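Local coordinates for protein transcriptional regulator, LacI family (Burkholderia phymatum, PDB 2RGY) that probably regulates transcription as a LacI-family protein, its periplasmic-binding-protein-like core likely sensing a small effector such as a sugar, at residues D111-G116 with F150-A155; G127-A132 with H157-D162. One frame throughout, in Å; residues are numbered along the deposited sequence.

Contact 1 of 2, residues D111-G116 with F150-A155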
ATOM      1  N   ASP A 111      -9.014   2.863 -20.886  1.00 21.03           N
ATOM      2  CA  ASP A 111      -8.459   2.620 -22.209  1.00 21.76           C
ATOM      3  C   ASP A 111      -6.957   2.331 -22.104  1.00 20.41           C
ATOM      4  O   ASP A 111      -6.140   3.232 -22.256  1.00 20.38           O
ATOM      5  CB  ASP A 111      -8.703   3.844 -23.095  1.00 22.95           C
ATOM      6  CG  ASP A 111      -8.296   3.611 -24.535  1.00 24.78           C
ATOM      7  OD1 ASP A 111      -8.615   4.467 -25.391  1.00 28.50           O
ATOM      8  OD2 ASP A 111      -7.657   2.578 -24.815  1.00 24.23           O
ATOM      9  N   HIS A 112      -6.603   1.073 -21.846  1.00 19.72           N
ATOM     10  CA  HIS A 112      -5.199   0.679 -21.703  1.00 20.02           C
ATOM     11  C   HIS A 112      -4.394   0.814 -22.994  1.00 21.13           C
ATOM     12  O   HIS A 112      -3.188   1.060 -22.955  1.00 20.31           O
ATOM     13  CB  HIS A 112      -5.099  -0.760 -21.186  1.00 17.17           C
ATOM     14  CG  HIS A 112      -5.512  -0.918 -19.756  1.00 18.27           C
ATOM     15  ND1 HIS A 112      -4.911  -0.226 -18.726  1.00 18.67           N
ATOM     16  CD2 HIS A 112      -6.474  -1.682 -19.183  1.00 17.57           C
ATOM     17  CE1 HIS A 112      -5.486  -0.555 -17.582  1.00 17.87           C
ATOM     18  NE2 HIS A 112      -6.437  -1.436 -17.832  1.00 17.50           N
ATOM     19  N   ARG A 113      -5.059   0.649 -24.133  1.00 20.50           N
ATOM     20  CA  ARG A 113      -4.387   0.764 -25.426  1.00 22.49           C
ATOM     21  C   ARG A 113      -3.831   2.179 -25.496  1.00 20.57           C
ATOM     22  O   ARG A 113      -2.651   2.391 -25.766  1.00 20.24           O
ATOM     23  CB  ARG A 113      -5.392   0.535 -26.556  1.00 25.89           C
ATOM     24  CG  ARG A 113      -4.792   0.342 -27.934  1.00 31.55           C
ATOM     25  CD  ARG A 113      -5.913   0.169 -28.951  1.00 38.27           C
ATOM     26  NE  ARG A 113      -5.589  -0.812 -29.983  1.00 44.67           N
ATOM     27  CZ  ARG A 113      -6.368  -1.079 -31.035  1.00 48.31           C
ATOM     28  NH1 ARG A 113      -7.524  -0.437 -31.196  1.00 49.19           N
ATOM     29  NH2 ARG A 113      -5.983  -1.976 -31.943  1.00 50.25           N
ATOM     30  N   ARG A 114      -4.698   3.145 -25.222  1.00 19.26           N
ATOM     31  CA  ARG A 114      -4.321   4.548 -25.230  1.00 20.17           C
ATOM     32  C   ARG A 114      -3.248   4.803 -24.170  1.00 19.18           C
ATOM     33  O   ARG A 114      -2.361   5.636 -24.353  1.00 16.56           O
ATOM     34  CB  ARG A 114      -5.554   5.410 -24.952  1.00 21.01           C
ATOM     35  CG  ARG A 114      -5.269   6.866 -24.689  1.00 24.28           C
ATOM     36  CD  ARG A 114      -4.728   7.590 -25.895  1.00 30.77           C
ATOM     37  NE  ARG A 114      -4.671   9.019 -25.620  1.00 36.12           N
ATOM     38  CZ  ARG A 114      -4.243   9.937 -26.480  1.00 39.60           C
ATOM     39  NH1 ARG A 114      -3.829   9.573 -27.689  1.00 41.81           N
ATOM     40  NH2 ARG A 114      -4.231  11.222 -26.128  1.00 40.88           N
ATOM     41  N   GLY A 115      -3.346   4.085 -23.057  1.00 19.25           N
ATOM     42  CA  GLY A 115      -2.371   4.240 -21.992  1.00 19.11           C
ATOM     43  C   GLY A 115      -0.980   3.853 -22.462  1.00 18.18           C
ATOM     44  O   GLY A 115      -0.023   4.587 -22.233  1.00 18.95           O
ATOM     45  N   GLY A 116      -0.866   2.704 -23.122  1.00 18.07           N
ATOM     46  CA  GLY A 116       0.428   2.266 -23.615  1.00 18.12           C
ATOM     47  C   GLY A 116       0.946   3.230 -24.670  1.00 18.38           C
ATOM     48  O   GLY A 116       2.133   3.546 -24.718  1.00 17.73           O
ATOM     49  N   PHE A 150       1.428   0.449 -26.802  1.00 18.95           N
ATOM     50  CA  PHE A 150       2.814   0.892 -26.737  1.00 18.69           C
ATOM     51  C   PHE A 150       3.503   0.607 -28.074  1.00 20.39           C
ATOM     52  O   PHE A 150       4.120   1.489 -28.669  1.00 19.35           O
ATOM     53  CB  PHE A 150       3.543   0.138 -25.626  1.00 17.03           C
ATOM     54  CG  PHE A 150       4.978   0.537 -25.463  1.00 16.83           C
ATOM     55  CD1 PHE A 150       5.317   1.718 -24.803  1.00 15.58           C
ATOM     56  CD2 PHE A 150       5.998  -0.284 -25.941  1.00 14.95           C
ATOM     57  CE1 PHE A 150       6.662   2.072 -24.613  1.00 15.27           C
ATOM     58  CE2 PHE A 150       7.338   0.058 -25.759  1.00 14.46           C
ATOM     59  CZ  PHE A 150       7.671   1.239 -25.090  1.00 13.61           C
ATOM     60  N   PHE A 151       3.383  -0.631 -28.543  1.00 19.10           N
ATOM     61  CA  PHE A 151       4.020  -1.021 -29.786  1.00 20.37           C
ATOM     62  C   PHE A 151       3.395  -0.472 -31.055  1.00 20.99           C
ATOM     63  O   PHE A 151       4.065  -0.420 -32.083  1.00 21.97           O
ATOM     64  CB  PHE A 151       4.146  -2.536 -29.843  1.00 20.13           C
ATOM     65  CG  PHE A 151       5.165  -3.075 -28.879  1.00 20.14           C
ATOM     66  CD1 PHE A 151       6.516  -2.771 -29.050  1.00 20.68           C
ATOM     67  CD2 PHE A 151       4.780  -3.849 -27.786  1.00 19.37           C
ATOM     68  CE1 PHE A 151       7.484  -3.229 -28.141  1.00 21.34           C
ATOM     69  CE2 PHE A 151       5.729  -4.321 -26.862  1.00 20.30           C
ATOM     70  CZ  PHE A 151       7.087  -4.009 -27.040  1.00 21.37           C
ATOM     71  N   ASP A 152       2.125  -0.066 -30.997  1.00 22.84           N
ATOM     72  CA  ASP A 152       1.490   0.521 -32.173  1.00 23.38           C
ATOM     73  C   ASP A 152       2.201   1.850 -32.396  1.00 22.54           C
ATOM     74  O   ASP A 152       2.610   2.164 -33.507  1.00 22.01           O
ATOM     75  CB  ASP A 152      -0.001   0.806 -31.949  1.00 25.88           C
ATOM     76  CG  ASP A 152      -0.858  -0.446 -31.965  1.00 28.09           C
ATOM     77  OD1 ASP A 152      -0.423  -1.475 -32.524  1.00 28.25           O
ATOM     78  OD2 ASP A 152      -1.989  -0.393 -31.428  1.00 31.25           O
ATOM     79  N   GLU A 153       2.348   2.621 -31.323  1.00 21.56           N
ATOM     80  CA  GLU A 153       3.007   3.924 -31.385  1.00 20.96           C
ATOM     81  C   GLU A 153       4.454   3.780 -31.867  1.00 21.15           C
ATOM     82  O   GLU A 153       4.940   4.603 -32.650  1.00 20.22           O
ATOM     83  CB  GLU A 153       2.973   4.582 -30.010  1.00 21.75           C
ATOM     84  CG  GLU A 153       3.569   5.981 -29.943  1.00 25.01           C
ATOM     85  CD  GLU A 153       2.776   7.007 -30.738  1.00 27.38           C
ATOM     86  OE1 GLU A 153       1.555   6.806 -30.947  1.00 28.29           O
ATOM     87  OE2 GLU A 153       3.372   8.032 -31.139  1.00 29.45           O
ATOM     88  N   LEU A 154       5.137   2.736 -31.402  1.00 20.43           N
ATOM     89  CA  LEU A 154       6.516   2.497 -31.815  1.00 20.92           C
ATOM     90  C   LEU A 154       6.565   2.207 -33.314  1.00 21.04           C
ATOM     91  O   LEU A 154       7.459   2.683 -34.012  1.00 19.79           O
ATOM     92  CB  LEU A 154       7.139   1.308 -31.070  1.00 21.36           C
ATOM     93  CG  LEU A 154       7.312   1.316 -29.538  1.00 25.70           C
ATOM     94  CD1 LEU A 154       8.528   0.467 -29.176  1.00 22.27           C
ATOM     95  CD2 LEU A 154       7.488   2.731 -29.017  1.00 22.15           C
ATOM     96  N   ALA A 155       5.604   1.421 -33.796  1.00 19.76           N
ATOM     97  CA  ALA A 155       5.540   1.056 -35.204  1.00 20.11           C
ATOM     98  C   ALA A 155       5.373   2.287 -36.080  1.00 20.42           C
ATOM     99  O   ALA A 155       5.938   2.348 -37.171  1.00 19.77           O
ATOM    100  CB  ALA A 155       4.399   0.083 -35.446  1.00 21.66           C
TER

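Contact 2 of 2, residues G127-A132 with H157-D162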
ATOM      1  N   GLY A 127      13.108  12.101 -27.557  1.00 22.67           N
ATOM      2  CA  GLY A 127      14.263  11.670 -28.321  1.00 22.91           C
ATOM      3  C   GLY A 127      14.767  10.247 -28.159  1.00 23.18           C
ATOM      4  O   GLY A 127      15.756   9.878 -28.778  1.00 22.87           O
ATOM      5  N   HIS A 128      14.108   9.435 -27.344  1.00 22.64           N
ATOM      6  CA  HIS A 128      14.561   8.061 -27.161  1.00 22.12           C
ATOM      7  C   HIS A 128      14.150   7.161 -28.339  1.00 23.09           C
ATOM      8  O   HIS A 128      12.985   7.143 -28.734  1.00 22.34           O
ATOM      9  CB  HIS A 128      14.001   7.521 -25.842  1.00 22.08           C
ATOM     10  CG  HIS A 128      14.411   8.329 -24.649  1.00 20.70           C
ATOM     11  ND1 HIS A 128      15.629   8.167 -24.020  1.00 20.47           N
ATOM     12  CD2 HIS A 128      13.796   9.350 -24.008  1.00 20.44           C
ATOM     13  CE1 HIS A 128      15.741   9.052 -23.048  1.00 21.02           C
ATOM     14  NE2 HIS A 128      14.644   9.785 -23.019  1.00 20.77           N
ATOM     15  N   ARG A 129      15.117   6.424 -28.891  1.00 23.06           N
ATOM     16  CA  ARG A 129      14.891   5.515 -30.020  1.00 24.02           C
ATOM     17  C   ARG A 129      15.128   4.058 -29.625  1.00 22.93           C
ATOM     18  O   ARG A 129      14.574   3.146 -30.236  1.00 22.68           O
ATOM     19  CB  ARG A 129      15.829   5.857 -31.187  1.00 25.23           C
ATOM     20  CG  ARG A 129      15.583   7.195 -31.862  1.00 28.61           C
ATOM     21  CD  ARG A 129      14.344   7.181 -32.750  1.00 29.89           C
ATOM     22  NE  ARG A 129      14.359   6.087 -33.728  1.00 31.82           N
ATOM     23  CZ  ARG A 129      13.383   5.866 -34.610  1.00 32.62           C
ATOM     24  NH1 ARG A 129      12.324   6.670 -34.638  1.00 30.99           N
ATOM     25  NH2 ARG A 129      13.446   4.829 -35.441  1.00 32.16           N
ATOM     26  N   LYS A 130      15.981   3.845 -28.625  1.00 22.19           N
ATOM     27  CA  LYS A 130      16.291   2.501 -28.136  1.00 21.79           C
ATOM     28  C   LYS A 130      15.573   2.378 -26.801  1.00 21.91           C
ATOM     29  O   LYS A 130      16.011   2.945 -25.798  1.00 20.93           O
ATOM     30  CB  LYS A 130      17.799   2.334 -27.928  1.00 24.90           C
ATOM     31  CG  LYS A 130      18.644   2.431 -29.193  1.00 28.67           C
ATOM     32  CD  LYS A 130      18.524   1.183 -30.057  1.00 32.81           C
ATOM     33  CE  LYS A 130      19.454   1.254 -31.270  1.00 35.29           C
ATOM     34  NZ  LYS A 130      19.199   2.473 -32.117  1.00 37.02           N
ATOM     35  N   LEU A 131      14.472   1.633 -26.796  1.00 20.19           N
ATOM     36  CA  LEU A 131      13.646   1.471 -25.613  1.00 19.22           C
ATOM     37  C   LEU A 131      13.642   0.041 -25.096  1.00 18.66           C
ATOM     38  O   LEU A 131      14.055  -0.877 -25.793  1.00 18.55           O
ATOM     39  CB  LEU A 131      12.219   1.890 -25.962  1.00 20.43           C
ATOM     40  CG  LEU A 131      12.132   3.221 -26.718  1.00 18.86           C
ATOM     41  CD1 LEU A 131      10.786   3.354 -27.384  1.00 19.62           C
ATOM     42  CD2 LEU A 131      12.391   4.366 -25.753  1.00 19.15           C
ATOM     43  N   ALA A 132      13.165  -0.127 -23.868  1.00 17.17           N
ATOM     44  CA  ALA A 132      13.069  -1.429 -23.224  1.00 17.12           C
ATOM     45  C   ALA A 132      11.754  -1.473 -22.440  1.00 16.61           C
ATOM     46  O   ALA A 132      11.224  -0.435 -22.051  1.00 18.70           O
ATOM     47  CB  ALA A 132      14.263  -1.647 -22.281  1.00 16.07           C
ATOM     48  N   HIS A 157       6.650   4.962 -35.653  1.00 23.15           N
ATOM     49  CA  HIS A 157       7.933   5.640 -35.685  1.00 23.48           C
ATOM     50  C   HIS A 157       9.044   4.796 -36.265  1.00 23.83           C
ATOM     51  O   HIS A 157      10.222   5.123 -36.117  1.00 25.35           O
ATOM     52  CB  HIS A 157       8.309   6.121 -34.295  1.00 24.89           C
ATOM     53  CG  HIS A 157       7.507   7.296 -33.853  1.00 26.58           C
ATOM     54  ND1 HIS A 157       6.263   7.170 -33.271  1.00 28.29           N
ATOM     55  CD2 HIS A 157       7.717   8.623 -34.010  1.00 27.73           C
ATOM     56  CE1 HIS A 157       5.742   8.369 -33.092  1.00 30.47           C
ATOM     57  NE2 HIS A 157       6.603   9.269 -33.532  1.00 29.02           N
ATOM     58  N   GLY A 158       8.663   3.712 -36.930  1.00 22.04           N
ATOM     59  CA  GLY A 158       9.644   2.849 -37.556  1.00 21.84           C
ATOM     60  C   GLY A 158      10.400   1.937 -36.614  1.00 20.11           C
ATOM     61  O   GLY A 158      11.508   1.513 -36.915  1.00 19.29           O
ATOM     62  N   ILE A 159       9.803   1.622 -35.473  1.00 20.53           N
ATOM     63  CA  ILE A 159      10.451   0.741 -34.513  1.00 18.95           C
ATOM     64  C   ILE A 159       9.689  -0.574 -34.397  1.00 18.57           C
ATOM     65  O   ILE A 159       8.539  -0.605 -33.959  1.00 18.37           O
ATOM     66  CB  ILE A 159      10.560   1.413 -33.136  1.00 20.63           C
ATOM     67  CG1 ILE A 159      11.356   2.718 -33.263  1.00 20.03           C
ATOM     68  CG2 ILE A 159      11.261   0.478 -32.161  1.00 18.54           C
ATOM     69  CD1 ILE A 159      11.490   3.476 -31.977  1.00 20.70           C
ATOM     70  N   ALA A 160      10.342  -1.659 -34.798  1.00 18.07           N
ATOM     71  CA  ALA A 160       9.729  -2.979 -34.777  1.00 20.89           C
ATOM     72  C   ALA A 160       9.606  -3.572 -33.382  1.00 22.04           C
ATOM     73  O   ALA A 160      10.559  -3.572 -32.601  1.00 22.80           O
ATOM     74  CB  ALA A 160      10.513  -3.931 -35.683  1.00 21.12           C
ATOM     75  N   ARG A 161       8.418  -4.080 -33.077  1.00 21.70           N
ATOM     76  CA  ARG A 161       8.154  -4.691 -31.780  1.00 23.86           C
ATOM     77  C   ARG A 161       9.236  -5.723 -31.442  1.00 26.04           C
ATOM     78  O   ARG A 161       9.726  -5.784 -30.308  1.00 24.96           O
ATOM     79  CB  ARG A 161       6.769  -5.356 -31.805  1.00 24.07           C
ATOM     80  CG  ARG A 161       6.384  -6.135 -30.550  1.00 25.02           C
ATOM     81  CD  ARG A 161       4.866  -6.289 -30.454  1.00 26.05           C
ATOM     82  NE  ARG A 161       4.462  -7.003 -29.248  1.00 27.39           N
ATOM     83  CZ  ARG A 161       3.271  -6.881 -28.668  1.00 29.48           C
ATOM     84  NH1 ARG A 161       2.348  -6.069 -29.179  1.00 28.64           N
ATOM     85  NH2 ARG A 161       3.005  -7.567 -27.567  1.00 29.50           N
ATOM     86  N   ASP A 162       9.627  -6.511 -32.444  1.00 28.59           N
ATOM     87  CA  ASP A 162      10.618  -7.567 -32.260  1.00 30.13           C
ATOM     88  C   ASP A 162      12.027  -7.145 -31.861  1.00 28.33           C
ATOM     89  O   ASP A 162      12.805  -7.970 -31.387  1.00 29.55           O
ATOM     90  CB  ASP A 162      10.696  -8.456 -33.516  1.00 34.98           C
ATOM     91  CG  ASP A 162      11.019  -7.676 -34.782  1.00 39.79           C
ATOM     92  OD1 ASP A 162      11.744  -6.658 -34.697  1.00 41.93           O
ATOM     93  OD2 ASP A 162      10.565  -8.098 -35.881  1.00 43.17           O
TER

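Contact 1 of 2, residues D111-G116 with F150-A155
Phe150 and Gly116 meet where two neighbouring helices, 112-125 and 141-155, pack against each other beside the second sheet of this periplasmic-binding-protein-like fold. Their CA atoms come within 4.2 Å, a close approach made possible because Gly116 turns bare backbone to the other helix. Starting along 150-155, Phe150 CA offers a CA-H...O contact to Gly116 O at 3.4 Å. The Phe150 side chain has CG anti to the backbone N (chi1 -179°), which carries the ring away from helix 112-125; Gly116 O still sits at the ring edge, 3.7 Å from Phe150 CD1. Beyond it, the ring stacks with Phe194 of the sheet and touches Val133. Asp152 points at helix 112-125 and faces Arg113, whose chain, bent at chi3, ends nearer than it starts. The two form a long salt bridge, Arg113 NE to Asp152 OD2 at 3.9 Å. Their planes are 62° apart and OD2 lies well out of the guanidinium plane, so the attraction is one of charges only, with no N-H aimed at the oxygen. Glu153 finds its charged partner in Arg156. Leu154 is buried against Ala120 and Ile124 further along helix 112-125, its CD2 lying 4.2 Å above the plane of the Phe150 ring, offset toward the rim.

Contact 2 of 2, residues G127-A132 with H157-D162
Arg129 reaches across to His157 and Ile159 in the mixed-sheet lobe of the periplasmic-binding-protein-like fold, joining the turn that leads into strand 131-135 to the loop that leaves helix 141-155. From CB the chain sets off with CG anti to its carbonyl carbon (chi1 -67°), then bends at chi2 and chi3, folding the guanidinium back over the Ile159 side chain. CG, CD and NE serve as the curved arm; contact begins at CZ, which lies 4.0 Å from both Ile159 CG1 and Ile159 CD1. NH1 gives the main hydrogen bond, 3.0 Å to His157 O, arriving in the carbonyl plane with an N-H...O angle of 147°. NH2 adds a weak second one to the same oxygen at 3.3 Å, and rests 3.7 Å from Ile159 CG1, which covers one guanidinium face near its rim. The backbone Arg129 O touches Ile159 CD1 at 3.6 Å. The His157 ring is held separately, through ND1 to Glu153 O. Gly158 completes the Schellman motif ending helix 141-155. His157 O thus takes one good N-H and one weak one from the same guanidinium; the partly negative helix end would probably favour a cation here, and buried Ile159 gives it an apolar floor.

From the N terminus the chain enters helix 112-125 at the first segment of contact 1, leaves it through the turn at 127-130 and runs into strand 131-135. It then returns along helix 141-155, where 150-155 closes the loop of contact 1, and 157-162 closes that of contact 2 just afterwards. The segments alternate, so the two loops cross. Contact 1 joins the two helices to each other; contact 2 joins the connections that follow them. Their centres are about 13 Å apart, and they touch directly: Leu154 O probably accepts a hydrogen bond from Ile159 N at 3.0 Å, and Leu154 CD2 packs on Leu131 CD1.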